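Local coordinates for protein oxidoreductase (Thermotoga maritima, PDB 1ZH8) that probably catalyses the NADP-linked oxidation of an alcohol group, or the reverse carbonyl reduction, as a two-domain dehydrogenase of the GFO/IDH/MocA family, at residues L234-E239 with E324-S329. Residues are numbered along the deposited sequence; the frame is centred on the assembly and turned at random.
Sequences LSSIFE and EACVRS
Cys326 is the one residue of helix segment 324-329 that packs against strand segment 234-239, and it meets two side chains there. With CG anti to the backbone N (chi1 174°), Leu234 extends toward the helix and turns its forked end to Cys326 CB, which lies 3.8 Å from both CD1 and CD2 of Leu234, in van der Waals contact with each methyl. The sulfur, anti to the carbonyl carbon of Cys326 (chi1 -70°), is directed at the strand, and Cys326 SG comes to 4.1 Å from both Leu234 CD2 and Ser236 CB. Ser236 meets the sulfur through CB, while its OG is hydrogen-bonded to Tyr248 O on strand 245-251. All three residues are buried, but the join is small, 128 Å² in total, and wholly van der Waals. The more open side of the helix carries charge: partly exposed Glu324 and exposed Arg328 form a salt bridge one turn apart (Arg328 NH1 to Glu324 OE2, 3.4 Å), and Glu324 OE1 also bonds Val119 N. The contact lays helix 313-329 against a face of the C-terminal domain's mixed sheet, where strand 233-240 runs antiparallel between strands 214-222 and 245-251; Ala325 and Ser329 touch Ile217 of the former, and Leu234 also meets Leu196 of helix 195-211.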
ATOM      1  N   LEU A 234      -4.607  -2.640   9.871  1.00 33.36           N
ATOM      2  CA  LEU A 234      -4.673  -1.288   9.344  1.00 32.03           C
ATOM      3  C   LEU A 234      -3.973  -1.255   7.990  1.00 31.73           C
ATOM      4  O   LEU A 234      -2.886  -1.809   7.849  1.00 32.51           O
ATOM      5  CB  LEU A 234      -4.019  -0.322  10.320  1.00 31.57           C
ATOM      6  CG  LEU A 234      -3.901   1.118   9.829  1.00 35.79           C
ATOM      7  CD1 LEU A 234      -5.320   1.658   9.710  1.00 44.82           C
ATOM      8  CD2 LEU A 234      -3.085   1.978  10.764  1.00 29.88           C
ATOM      9  N   SER A 235      -4.609  -0.653   6.986  1.00 31.66           N
ATOM     10  CA  SER A 235      -3.931  -0.335   5.721  1.00 31.33           C
ATOM     11  C   SER A 235      -4.157   1.133   5.369  1.00 33.18           C
ATOM     12  O   SER A 235      -5.293   1.640   5.450  1.00 36.06           O
ATOM     13  CB  SER A 235      -4.417  -1.234   4.594  1.00 31.68           C
ATOM     14  OG  SER A 235      -3.512  -1.203   3.508  1.00 30.68           O
ATOM     15  N   SER A 236      -3.089   1.812   4.964  1.00 32.82           N
ATOM     16  CA  SER A 236      -3.127   3.260   4.786  1.00 33.63           C
ATOM     17  C   SER A 236      -2.283   3.766   3.628  1.00 33.75           C
ATOM     18  O   SER A 236      -1.253   3.183   3.300  1.00 32.61           O
ATOM     19  CB  SER A 236      -2.639   3.941   6.061  1.00 33.71           C
ATOM     20  OG  SER A 236      -1.278   3.659   6.263  1.00 32.74           O
ATOM     21  N   ILE A 237      -2.733   4.855   3.013  1.00 33.63           N
ATOM     22  CA  ILE A 237      -1.854   5.679   2.177  1.00 35.55           C
ATOM     23  C   ILE A 237      -1.787   7.055   2.779  1.00 34.61           C
ATOM     24  O   ILE A 237      -2.725   7.522   3.448  1.00 35.46           O
ATOM     25  CB  ILE A 237      -2.338   5.857   0.728  1.00 35.97           C
ATOM     26  CG1 ILE A 237      -3.841   6.041   0.689  1.00 35.78           C
ATOM     27  CG2 ILE A 237      -1.931   4.674  -0.134  1.00 48.66           C
ATOM     28  CD1 ILE A 237      -4.309   6.559  -0.627  1.00 53.60           C
ATOM     29  N   PHE A 238      -0.692   7.726   2.512  1.00 31.79           N
ATOM     30  CA  PHE A 238      -0.519   9.061   3.028  1.00 32.71           C
ATOM     31  C   PHE A 238       0.529   9.770   2.175  1.00 33.10           C
ATOM     32  O   PHE A 238       1.188   9.166   1.332  1.00 31.43           O
ATOM     33  CB  PHE A 238      -0.106   9.026   4.515  1.00 30.17           C
ATOM     34  CG  PHE A 238       1.000   8.047   4.818  1.00 32.59           C
ATOM     35  CD1 PHE A 238       0.721   6.669   4.965  1.00 30.73           C
ATOM     36  CD2 PHE A 238       2.311   8.480   4.952  1.00 29.86           C
ATOM     37  CE1 PHE A 238       1.713   5.745   5.253  1.00 31.77           C
ATOM     38  CE2 PHE A 238       3.335   7.554   5.250  1.00 34.29           C
ATOM     39  CZ  PHE A 238       3.034   6.186   5.407  1.00 31.73           C
ATOM     40  N   GLU A 239       0.667  11.063   2.393  1.00 35.06           N
ATOM     41  CA  GLU A 239       1.665  11.827   1.689  1.00 37.28           C
ATOM     42  C   GLU A 239       2.416  12.625   2.747  1.00 36.24           C
ATOM     43  O   GLU A 239       1.820  13.189   3.654  1.00 37.92           O
ATOM     44  CB  GLU A 239       0.983  12.714   0.648  1.00 37.03           C
ATOM     45  CG  GLU A 239       1.909  13.512  -0.232  1.00 43.84           C
ATOM     46  CD  GLU A 239       1.167  14.272  -1.341  1.00 51.20           C
ATOM     47  OE1 GLU A 239      -0.078  14.386  -1.290  1.00 52.14           O
ATOM     48  OE2 GLU A 239       1.843  14.760  -2.271  1.00 53.72           O
ATOM     49  N   GLU A 324      -4.233   7.895  15.233  1.00 35.26           N
ATOM     50  CA  GLU A 324      -5.621   8.291  15.466  1.00 35.26           C
ATOM     51  C   GLU A 324      -6.330   8.713  14.154  1.00 35.78           C
ATOM     52  O   GLU A 324      -7.485   8.378  13.939  1.00 36.12           O
ATOM     53  CB  GLU A 324      -5.724   9.366  16.539  1.00 32.68           C
ATOM     54  CG  GLU A 324      -7.170   9.721  16.905  1.00 37.04           C
ATOM     55  CD  GLU A 324      -7.303  10.492  18.210  1.00 39.58           C
ATOM     56  OE1 GLU A 324      -6.419  10.382  19.100  1.00 44.58           O
ATOM     57  OE2 GLU A 324      -8.314  11.200  18.347  1.00 42.81           O
ATOM     58  N   ALA A 325      -5.619   9.408  13.272  1.00 35.01           N
ATOM     59  CA  ALA A 325      -6.164   9.756  11.954  1.00 35.87           C
ATOM     60  C   ALA A 325      -6.550   8.526  11.125  1.00 35.82           C
ATOM     61  O   ALA A 325      -7.653   8.477  10.587  1.00 35.95           O
ATOM     62  CB  ALA A 325      -5.196  10.634  11.182  1.00 34.28           C
ATOM     63  N   CYS A 326      -5.642   7.553  11.027  1.00 35.06           N
ATOM     64  CA  CYS A 326      -5.911   6.271  10.380  1.00 35.09           C
ATOM     65  C   CYS A 326      -7.124   5.527  10.918  1.00 35.20           C
ATOM     66  O   CYS A 326      -7.919   5.001  10.153  1.00 35.61           O
ATOM     67  CB  CYS A 326      -4.711   5.357  10.535  1.00 35.65           C
ATOM     68  SG  CYS A 326      -3.287   5.875   9.582  1.00 40.58           S
ATOM     69  N   VAL A 327      -7.249   5.469  12.239  1.00 36.53           N
ATOM     70  CA  VAL A 327      -8.353   4.782  12.907  1.00 34.25           C
ATOM     71  C   VAL A 327      -9.676   5.398  12.519  1.00 36.29           C
ATOM     72  O   VAL A 327     -10.639   4.681  12.238  1.00 38.04           O
ATOM     73  CB  VAL A 327      -8.191   4.791  14.456  1.00 35.43           C
ATOM     74  CG1 VAL A 327      -9.481   4.373  15.163  1.00 35.81           C
ATOM     75  CG2 VAL A 327      -7.072   3.864  14.868  1.00 29.05           C
ATOM     76  N   ARG A 328      -9.724   6.722  12.456  1.00 36.77           N
ATOM     77  CA  ARG A 328     -10.988   7.363  12.154  1.00 37.94           C
ATOM     78  C   ARG A 328     -11.244   7.660  10.673  1.00 37.51           C
ATOM     79  O   ARG A 328     -12.381   7.997  10.297  1.00 36.92           O
ATOM     80  CB  ARG A 328     -11.233   8.563  13.070  1.00 39.97           C
ATOM     81  CG  ARG A 328     -10.438   9.813  12.779  1.00 48.13           C
ATOM     82  CD  ARG A 328     -10.454  10.683  14.039  1.00 58.57           C
ATOM     83  NE  ARG A 328     -10.547  12.110  13.729  1.00 70.68           N
ATOM     84  CZ  ARG A 328     -10.368  13.091  14.617  1.00 73.83           C
ATOM     85  NH1 ARG A 328     -10.075  12.820  15.896  1.00 65.36           N
ATOM     86  NH2 ARG A 328     -10.472  14.353  14.211  1.00 66.91           N
ATOM     87  N   SER A 329     -10.219   7.473   9.830  1.00 34.54           N
ATOM     88  CA  SER A 329     -10.357   7.728   8.389  1.00 31.37           C
ATOM     89  C   SER A 329     -11.505   6.985   7.712  1.00 30.76           C
ATOM     90  O   SER A 329     -12.226   7.573   6.923  1.00 31.40           O
ATOM     91  CB  SER A 329      -9.062   7.434   7.630  1.00 31.98           C
ATOM     92  OG  SER A 329      -9.316   7.431   6.217  1.00 31.74           O
TER